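Local coordinates for peptidoglycan recognition protein SA CG11709-PA (Drosophila melanogaster, PDB 1SXR), which binds peptidoglycan of Gram-positive bacteria as a secreted innate immune receptor and so switches on the Toll pathway, at residues Q59-Q62 / A63-N67; L132-G135 / V136-E140; A146-A149 / G150-I154; P159-T162 / L163-E166. All coordinates share one frame; numbering follows the deposited sequence.

Contact 1 (Q59-Q62 / A63-N67); sequences QNMQ and AYHQN
Between 59-62 and 63-67 the chain runs as one continuous alpha-helix, M61 and Y64 lying 5.1 Å apart from CA to CA, and four i to i+4 bonds cross from the carbonyls of Q59, N60, M61 and Q62 to the amides of A63, Y64, H65 and Q66. The shortest runs from Q66 N to Q62 O at 2.8 Å, with an N-H...O angle of 167°.

Two pairs of side chains sit above these bonds. The first is M61 with H65: both point the same way, and M61 CG lies over one face of the imidazole, 4.1 Å from the ring centroid and offset toward the rim, a CH-pi contact. M61 SD stands farther out, 4.9 Å from that centroid and oblique to the ring normal. M61 reaches the ring because its CG is anti to the backbone N (chi1 -172°) while CG of H65 is beside its own. ND1, hydrogen-bonded to the backbone N of S75, helps to fix the ring's rotation.

These are the last turns of helix 50-67 in the amidase-like domain, and residues 61-64 belong to a stretch inferred to bind peptidoglycan.

The second pair is Q62 with Q66, whose amides are stacked with their planes 3° apart. The touching atoms are Q62 CG and Q66 OE1, at 3.6 Å, while the two NE2 atoms of Q62 and Q66 are 4.0 Å apart. Each buried amide is held flat by outside partners: Q62 NE2 by D73 and Q62 OE1 by K23 N, Q66 NE2 by the carbonyls of N72 and P24.

Contact 2 (L132-G135 / V136-E140); sequences LACG and VQQGE
The end of helix 122-137 runs through 132-135 to Q137, and the chain leaves it over 138-140; C134 and Q137 are 5.0 Å apart between CA atoms, and regular i to i+4 bonds run from the amides of V136, Q137 and Q138 to the carbonyls of L132, A133 and C134. The helix then stops. G139 takes positive phi (81°), its N bonds to V136 O at 3.1 Å, and E140 N reaches back to G135 O at 2.8 Å, a weak bond because its N-H...O angle is only 125°.

Among the side chains, the principal meeting is that of C134 with Q138. The cysteine was modelled in two conformers; in the one described, the amide end of Q138 lies against the sulfur, with C134 SG 3.4 Å from Q138 NE2 and 3.5 Å from Q138 CD. CG of Q138, set beside the backbone N, passes 3.3 Å from C134 O, and the extended chain beyond it carries the amide to the sulfur. The sulfur itself is bonded to C11, so the glutamine packs beside a disulfide. On another side of the turn V136 CG2 rests 3.6 Å from L132 O, and both L132 and V136 pack on L141 and Y145. E140 puts CB 3.5 Å from G135 O, then bends at chi2 (-69°) and carries its carboxylate to a salt bridge with R33.

Positive phi at a glycine with two bonds back into the final turn defines a Schellman motif, which here ends the helix and passes the chain to strand 141-142.

Contact 3 (A146-A149 / G150-I154); sequences ALIA and GSQVI
Hydrogen bonding between 146-149 and 150-154 centres on A149 and Q152, which hold each other twice. The side-chain oxygen Q152 OE1 takes the backbone N-H of A149 at 2.8 Å, almost straight at 170°, with the donor somewhat tilted from the amide plane. In return Q152 N donates its N-H to A149 O at 2.9 Å; this donor stands above the carbonyl plane, 53° out of it. CG of Q152 is beside the backbone N (chi1 -64°) and the chain is extended beyond it, which folds the amide back along the strand end. The same oxygen, Q152 OE1, closely approaches I148 CA, at 3.4 Å. Both amide atoms have further partners: OE1 also accepts from W173 NE1, and NE2 donates to the carbonyl of L174, so the group's rotation is fixed by three residues.

The place is the end of strand 145-149, an outermost strand of the mixed sheet, where the chain leaves through a short turn at 150-152 whose backbone is helical in conformation but lacks the regular bonds. G150 O closes this turn by accepting from both V153 N and I154 N, each at 3.1 Å.

Nonpolar contact comes from I148 and V153, whose side chains meet at about a right angle. The tip of the isoleucine, CD1, lies 3.8 Å from V153 CG1 and only slightly farther from CG2, so it faces both methyls. Beyond the turn, V153 continues onto T99 and P177.

Contact 4 (P159-T162 / L163-E166); sequences PGLT and LYNE
G160 O receives Y164 N at 2.9 Å, with an N-H...O angle of 163°, in the first i to i+4 bond of helix 161-167. The next two follow from N165 N to L161 O, also 2.9 Å, and from E166 N to T162 O, longer at 3.3 Å.

P159, joined to its predecessor by a cis peptide bond, lies against the start of this helix. Its CB is 3.7 Å from L163 CD2, and its CG faces Y164, 4.3 Å from that residue's CB. L163 also covers the proline carbonyl, CB lying 3.5 Å from P159 O. This oxygen is buried and has no polar partner in the model.

On another flank L161 and N165 lie at an angle to one another, the leucine methyl CD1 3.9 Å from N165 OD1. The asparagine has CG beside its backbone N (chi1 -71°), which lays its amide over the carbonyl of L161; ND2 comes within 3.4 Å of L161 O but at too poor an angle for a hydrogen bond. L161 CD1 also approaches the tyrosine ring of Y164 at its edge, near the ring plane.

Two polar ends tie this turn to other parts of the chain: T162 OG1 to the carbonyl of V116, and E166 OE2 to the indole N-H of W170.

G160 occupies the N-cap with positive phi (97°), a backbone conformation that suits glycine, and the arrangement is a helix N-terminus capped by G160, which follows the cis-proline P159; P159 itself is three residues after T156, a position inferred to interact with peptidoglycan.

Each contact is local, made by neighbouring segments, so none encloses a long loop; they follow one another along the chain without nesting or crossing. Contact 1 completes helix 50-67 and stands apart, on the opposite side of the chain's centre from contact 2, their centres about 28 Å apart. Contact 2 ends helix 122-137, and contact 3 turns the chain off edge strand 145-149; the two meet where L132 CD1 lies 4.2 Å from L147 CD1, joining helix to sheet. Contact 4 opens helix 161-167 and packs on contact 3, A149 CB lying 3.4 Å from Y164 CD1 and 3.5 Å from P159 CD.

Contact 1 (Q59-Q62 / A63-N67)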
loop_
_atom_site.group_PDB
_atom_site.type_symbol
_atom_site.label_atom_id
_atom_site.label_comp_id
_atom_site.label_asym_id
_atom_site.label_seq_id
_atom_site.Cartn_x
_atom_site.Cartn_y
_atom_site.Cartn_z
ATOM N N GLN A 59 9.593 -9.519 -6.546
ATOM C CA GLN A 59 10.565 -10.412 -5.881
ATOM C C GLN A 59 11.811 -9.665 -5.411
ATOM O O GLN A 59 12.300 -9.871 -4.281
ATOM C CB GLN A 59 10.958 -11.583 -6.795
ATOM C CG GLN A 59 9.788 -12.548 -7.043
ATOM C CD GLN A 59 10.072 -13.442 -8.215
ATOM O OE1 GLN A 59 11.232 -13.642 -8.584
ATOM N NE2 GLN A 59 9.035 -13.992 -8.806
ATOM N N ASN A 60 12.331 -8.808 -6.274
ATOM C CA ASN A 60 13.538 -8.061 -5.900
ATOM C C ASN A 60 13.241 -6.911 -4.941
ATOM O O ASN A 60 14.067 -6.586 -4.061
ATOM C CB ASN A 60 14.259 -7.623 -7.160
ATOM C CG ASN A 60 14.887 -8.797 -7.870
ATOM O OD1 ASN A 60 15.579 -9.606 -7.244
ATOM N ND2 ASN A 60 14.621 -8.922 -9.155
ATOM N N MET A 61 12.052 -6.313 -5.060
ATOM C CA MET A 61 11.678 -5.325 -4.047
ATOM C C MET A 61 11.593 -5.988 -2.664
ATOM O O MET A 61 12.050 -5.444 -1.657
ATOM C CB MET A 61 10.341 -4.653 -4.408
ATOM C CG MET A 61 10.036 -3.506 -3.490
ATOM S SD MET A 61 8.465 -2.712 -3.872
ATOM C CE MET A 61 8.445 -2.728 -5.646
ATOM N N GLN A 62 10.938 -7.140 -2.592
ATOM C CA GLN A 62 10.915 -7.908 -1.357
ATOM C C GLN A 62 12.317 -8.240 -0.804
ATOM O O GLN A 62 12.558 -8.096 0.397
ATOM C CB GLN A 62 10.075 -9.184 -1.534
ATOM C CG GLN A 62 9.916 -9.921 -0.213
ATOM C CD GLN A 62 9.225 -11.241 -0.388
ATOM O OE1 GLN A 62 9.555 -12.008 -1.298
ATOM N NE2 GLN A 62 8.272 -11.514 0.484
ATOM N N ALA A 63 13.217 -8.672 -1.680
ATOM C CA ALA A 63 14.604 -8.950 -1.298
ATOM C C ALA A 63 15.270 -7.710 -0.739
ATOM O O ALA A 63 15.990 -7.772 0.257
ATOM C CB ALA A 63 15.369 -9.451 -2.502
ATOM N N TYR A 64 15.085 -6.577 -1.390
ATOM C CA TYR A 64 15.654 -5.336 -0.863
ATOM C C TYR A 64 15.046 -5.018 0.518
ATOM O O TYR A 64 15.745 -4.722 1.483
ATOM C CB TYR A 64 15.373 -4.207 -1.866
ATOM C CG TYR A 64 15.836 -2.845 -1.436
ATOM C CD1 TYR A 64 17.162 -2.583 -1.152
ATOM C CD2 TYR A 64 14.920 -1.809 -1.352
ATOM C CE1 TYR A 64 17.558 -1.278 -0.765
ATOM C CE2 TYR A 64 15.292 -0.547 -0.987
ATOM C CZ TYR A 64 16.598 -0.287 -0.683
ATOM O OH TYR A 64 16.916 1.016 -0.303
ATOM N N HIS A 65 13.734 -5.090 0.642
ATOM C CA HIS A 65 13.126 -4.773 1.924
ATOM C C HIS A 65 13.522 -5.729 3.046
ATOM O O HIS A 65 13.804 -5.289 4.156
ATOM C CB HIS A 65 11.605 -4.762 1.769
ATOM C CG HIS A 65 11.108 -3.573 1.020
ATOM N ND1 HIS A 65 9.775 -3.203 0.980
ATOM C CD2 HIS A 65 11.785 -2.641 0.309
ATOM C CE1 HIS A 65 9.655 -2.103 0.250
ATOM N NE2 HIS A 65 10.861 -1.737 -0.161
ATOM N N GLN A 66 13.520 -7.027 2.770
ATOM C CA GLN A 66 13.876 -8.022 3.784
ATOM C C GLN A 66 15.349 -8.041 4.131
ATOM O O GLN A 66 15.694 -8.144 5.317
ATOM C CB GLN A 66 13.448 -9.424 3.338
ATOM C CG GLN A 66 11.943 -9.617 3.448
ATOM C CD GLN A 66 11.512 -11.038 3.047
ATOM O OE1 GLN A 66 12.063 -11.608 2.096
ATOM N NE2 GLN A 66 10.534 -11.595 3.772
ATOM N N ASN A 67 16.215 -7.942 3.123
ATOM C CA ASN A 67 17.638 -8.216 3.339
ATOM C C ASN A 67 18.514 -6.989 3.440
ATOM O O ASN A 67 19.674 -7.107 3.882
ATOM C CB ASN A 67 18.157 -9.131 2.241
ATOM C CG ASN A 67 17.410 -10.453 2.190
ATOM O OD1 ASN A 67 16.892 -10.924 3.197
ATOM N ND2 ASN A 67 17.334 -11.036 1.018
#

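Contact 2 (L132-G135 / V136-E140)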
loop_
_atom_site.group_PDB
_atom_site.type_symbol
_atom_site.label_atom_id
_atom_site.label_comp_id
_atom_site.label_asym_id
_atom_site.label_seq_id
_atom_site.Cartn_x
_atom_site.Cartn_y
_atom_site.Cartn_z
ATOM N N LEU A 132 -10.449 -0.924 -1.366
ATOM C CA LEU A 132 -10.912 -0.263 -0.159
ATOM C C LEU A 132 -12.332 -0.685 0.152
ATOM O O LEU A 132 -12.650 -0.996 1.297
ATOM C CB LEU A 132 -10.842 1.243 -0.327
ATOM C CG LEU A 132 -9.395 1.712 -0.468
ATOM C CD1 LEU A 132 -9.334 3.189 -0.798
ATOM C CD2 LEU A 132 -8.604 1.387 0.763
ATOM N N ALA A 133 -13.180 -0.735 -0.872
ATOM C CA ALA A 133 -14.581 -1.043 -0.597
ATOM C C ALA A 133 -14.701 -2.485 -0.157
ATOM O O ALA A 133 -15.514 -2.815 0.697
ATOM C CB ALA A 133 -15.425 -0.804 -1.836
ATOM N N CYS A 134 -13.903 -3.357 -0.769
ATOM C CA CYS A 134 -13.867 -4.751 -0.396
ATOM C C CYS A 134 -13.363 -4.936 1.038
ATOM O O CYS A 134 -13.919 -5.732 1.809
ATOM C CB CYS A 134 -12.988 -5.507 -1.396
ATOM S SG CYS A 134 -13.047 -7.292 -1.149
ATOM N N GLY A 135 -12.330 -4.187 1.410
ATOM C CA GLY A 135 -11.826 -4.244 2.779
ATOM C C GLY A 135 -12.883 -3.882 3.799
ATOM O O GLY A 135 -12.978 -4.506 4.867
ATOM N N VAL A 136 -13.710 -2.891 3.478
ATOM C CA VAL A 136 -14.778 -2.529 4.416
ATOM C C VAL A 136 -15.771 -3.689 4.515
ATOM O O VAL A 136 -16.184 -4.077 5.613
ATOM C CB VAL A 136 -15.460 -1.228 4.018
ATOM C CG1 VAL A 136 -16.743 -1.019 4.824
ATOM C CG2 VAL A 136 -14.510 -0.025 4.239
ATOM N N GLN A 137 -16.124 -4.251 3.370
ATOM C CA GLN A 137 -17.133 -5.294 3.302
ATOM C C GLN A 137 -16.693 -6.531 4.084
ATOM O O GLN A 137 -17.512 -7.191 4.747
ATOM C CB GLN A 137 -17.383 -5.632 1.833
ATOM C CG GLN A 137 -18.418 -6.696 1.589
ATOM C CD GLN A 137 -18.722 -6.817 0.126
ATOM O OE1 GLN A 137 -19.384 -5.955 -0.450
ATOM N NE2 GLN A 137 -18.226 -7.875 -0.486
ATOM N N GLN A 138 -15.395 -6.831 4.022
ATOM C CA GLN A 138 -14.818 -8.016 4.679
ATOM C C GLN A 138 -14.431 -7.805 6.141
ATOM O O GLN A 138 -13.928 -8.728 6.797
ATOM C CB GLN A 138 -13.600 -8.507 3.870
ATOM C CG GLN A 138 -14.002 -8.936 2.475
ATOM C CD GLN A 138 -12.858 -9.434 1.615
ATOM O OE1 GLN A 138 -11.681 -9.143 1.880
ATOM N NE2 GLN A 138 -13.199 -10.179 0.568
ATOM N N GLY A 139 -14.644 -6.599 6.653
ATOM C CA GLY A 139 -14.326 -6.309 8.039
ATOM C C GLY A 139 -12.859 -6.016 8.264
ATOM O O GLY A 139 -12.427 -5.919 9.406
ATOM N N GLU A 140 -12.101 -5.894 7.174
ATOM C CA GLU A 140 -10.671 -5.538 7.285
ATOM C C GLU A 140 -10.472 -4.057 7.630
ATOM O O GLU A 140 -9.525 -3.702 8.366
ATOM C CB GLU A 140 -9.928 -5.857 5.980
ATOM C CG GLU A 140 -9.993 -7.300 5.487
ATOM C CD GLU A 140 -9.230 -8.283 6.358
ATOM O OE1 GLU A 140 -8.457 -7.866 7.254
ATOM O OE2 GLU A 140 -9.408 -9.504 6.125
#

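Contact 3 (A146-A149 / G150-I154)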
loop_
_atom_site.group_PDB
_atom_site.type_symbol
_atom_site.label_atom_id
_atom_site.label_comp_id
_atom_site.label_asym_id
_atom_site.label_seq_id
_atom_site.Cartn_x
_atom_site.Cartn_y
_atom_site.Cartn_z
ATOM N N ALA A 146 -10.154 6.346 7.765
ATOM C CA ALA A 146 -9.509 7.567 7.256
ATOM C C ALA A 146 -8.483 7.195 6.183
ATOM O O ALA A 146 -7.693 6.276 6.392
ATOM C CB ALA A 146 -8.824 8.311 8.367
ATOM N N LEU A 147 -8.515 7.917 5.069
ATOM C CA LEU A 147 -7.552 7.763 3.974
ATOM C C LEU A 147 -6.539 8.897 4.043
ATOM O O LEU A 147 -6.910 10.080 4.058
ATOM C CB LEU A 147 -8.288 7.813 2.626
ATOM C CG LEU A 147 -7.413 7.649 1.375
ATOM C CD1 LEU A 147 -7.092 6.172 1.231
ATOM C CD2 LEU A 147 -8.113 8.163 0.120
ATOM N N ILE A 148 -5.257 8.566 4.070
ATOM C CA ILE A 148 -4.231 9.610 4.057
ATOM C C ILE A 148 -3.085 9.251 3.119
ATOM O O ILE A 148 -2.900 8.092 2.775
ATOM C CB ILE A 148 -3.638 9.861 5.462
ATOM C CG1 ILE A 148 -3.040 8.570 6.039
ATOM C CG2 ILE A 148 -4.715 10.342 6.434
ATOM C CD1 ILE A 148 -2.297 8.816 7.355
ATOM N N ALA A 149 -2.357 10.288 2.707
ATOM C CA ALA A 149 -1.085 10.144 1.992
ATOM C C ALA A 149 0.087 10.001 2.959
ATOM O O ALA A 149 0.136 10.626 4.017
ATOM C CB ALA A 149 -0.850 11.364 1.093
ATOM N N GLY A 150 1.075 9.204 2.573
ATOM C CA GLY A 150 2.268 9.082 3.397
ATOM C C GLY A 150 2.856 10.419 3.809
ATOM O O GLY A 150 3.285 10.592 4.944
ATOM N N SER A 151 2.889 11.346 2.857
ATOM C CA SER A 151 3.514 12.653 3.049
ATOM C C SER A 151 2.837 13.470 4.143
ATOM O O SER A 151 3.436 14.413 4.684
ATOM C CB SER A 151 3.548 13.416 1.724
ATOM O OG SER A 151 2.233 13.703 1.270
ATOM N N GLN A 152 1.607 13.102 4.484
ATOM C CA GLN A 152 0.896 13.866 5.527
ATOM C C GLN A 152 1.404 13.558 6.920
ATOM O O GLN A 152 1.181 14.347 7.844
ATOM C CB GLN A 152 -0.609 13.597 5.467
ATOM C CG GLN A 152 -1.259 14.057 4.196
ATOM C CD GLN A 152 -2.745 13.776 4.203
ATOM O OE1 GLN A 152 -3.220 12.854 3.539
ATOM N NE2 GLN A 152 -3.502 14.573 4.985
ATOM N N VAL A 153 2.069 12.415 7.095
ATOM C CA VAL A 153 2.445 11.950 8.437
ATOM C C VAL A 153 3.926 11.609 8.651
ATOM O O VAL A 153 4.371 11.524 9.789
ATOM C CB VAL A 153 1.547 10.782 8.893
ATOM C CG1 VAL A 153 0.088 11.277 8.979
ATOM C CG2 VAL A 153 1.635 9.617 7.886
ATOM N N ILE A 154 4.675 11.379 7.572
ATOM C CA ILE A 154 6.126 11.191 7.713
ATOM C C ILE A 154 6.833 12.051 6.679
ATOM O O ILE A 154 6.196 12.655 5.815
ATOM C CB ILE A 154 6.565 9.688 7.579
ATOM C CG1 ILE A 154 6.187 9.135 6.204
ATOM C CG2 ILE A 154 5.960 8.819 8.713
ATOM C CD1 ILE A 154 6.719 7.738 5.976
#

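Contact 4 (P159-T162 / L163-E166)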
loop_
_atom_site.group_PDB
_atom_site.type_symbol
_atom_site.label_atom_id
_atom_site.label_comp_id
_atom_site.label_asym_id
_atom_site.label_seq_id
_atom_site.Cartn_x
_atom_site.Cartn_y
_atom_site.Cartn_z
ATOM N N PRO A 159 2.759 9.888 -1.796
ATOM C CA PRO A 159 2.736 9.141 -3.061
ATOM C C PRO A 159 2.981 9.939 -4.333
ATOM O O PRO A 159 2.601 9.473 -5.420
ATOM C CB PRO A 159 1.283 8.674 -3.131
ATOM C CG PRO A 159 0.498 9.838 -2.510
ATOM C CD PRO A 159 1.400 10.347 -1.402
ATOM N N GLY A 160 3.607 11.106 -4.202
ATOM C CA GLY A 160 3.867 11.974 -5.359
ATOM C C GLY A 160 2.776 13.029 -5.418
ATOM O O GLY A 160 1.619 12.708 -5.254
ATOM N N LEU A 161 3.145 14.287 -5.693
ATOM C CA LEU A 161 2.175 15.395 -5.667
ATOM C C LEU A 161 0.943 15.183 -6.539
ATOM O O LEU A 161 -0.170 15.466 -6.119
ATOM C CB LEU A 161 2.846 16.700 -6.085
ATOM C CG LEU A 161 1.953 17.939 -5.962
ATOM C CD1 LEU A 161 1.391 18.040 -4.549
ATOM C CD2 LEU A 161 2.743 19.202 -6.331
ATOM N N THR A 162 1.133 14.695 -7.757
ATOM C CA THR A 162 -0.003 14.514 -8.664
ATOM C C THR A 162 -0.998 13.488 -8.123
ATOM O O THR A 162 -2.223 13.658 -8.182
ATOM C CB THR A 162 0.476 14.140 -10.059
ATOM O OG1 THR A 162 1.186 15.261 -10.618
ATOM C CG2 THR A 162 -0.713 13.947 -10.996
ATOM N N LEU A 163 -0.465 12.414 -7.565
ATOM C CA LEU A 163 -1.333 11.403 -6.998
ATOM C C LEU A 163 -1.981 11.870 -5.674
ATOM O O LEU A 163 -3.146 11.576 -5.402
ATOM C CB LEU A 163 -0.558 10.094 -6.843
ATOM C CG LEU A 163 -1.285 8.907 -6.194
ATOM C CD1 LEU A 163 -2.667 8.639 -6.797
ATOM C CD2 LEU A 163 -0.404 7.659 -6.298
ATOM N N TYR A 164 -1.227 12.612 -4.870
ATOM C CA TYR A 164 -1.742 13.182 -3.629
ATOM C C TYR A 164 -2.925 14.080 -3.943
ATOM O O TYR A 164 -3.951 14.009 -3.258
ATOM C CB TYR A 164 -0.665 13.964 -2.909
ATOM C CG TYR A 164 -1.123 14.608 -1.620
ATOM C CD1 TYR A 164 -2.024 13.976 -0.774
ATOM C CD2 TYR A 164 -0.621 15.837 -1.234
ATOM C CE1 TYR A 164 -2.431 14.580 0.424
ATOM C CE2 TYR A 164 -1.018 16.441 -0.042
ATOM C CZ TYR A 164 -1.919 15.801 0.775
ATOM O OH TYR A 164 -2.307 16.406 1.947
ATOM N N ASN A 165 -2.789 14.907 -4.985
ATOM C CA ASN A 165 -3.899 15.776 -5.372
ATOM C C ASN A 165 -5.149 14.995 -5.743
ATOM O O ASN A 165 -6.261 15.440 -5.453
ATOM C CB ASN A 165 -3.498 16.737 -6.493
ATOM C CG ASN A 165 -2.551 17.812 -6.016
ATOM O OD1 ASN A 165 -2.498 18.121 -4.824
ATOM N ND2 ASN A 165 -1.777 18.387 -6.946
ATOM N N GLU A 166 -4.974 13.842 -6.385
ATOM C CA GLU A 166 -6.091 12.965 -6.709
ATOM C C GLU A 166 -6.759 12.381 -5.457
ATOM O O GLU A 166 -7.976 12.486 -5.308
ATOM C CB GLU A 166 -5.658 11.865 -7.700
ATOM C CG GLU A 166 -6.664 10.748 -7.957
ATOM C CD GLU A 166 -7.924 11.197 -8.700
ATOM O OE1 GLU A 166 -7.880 12.199 -9.450
ATOM O OE2 GLU A 166 -8.969 10.536 -8.542
#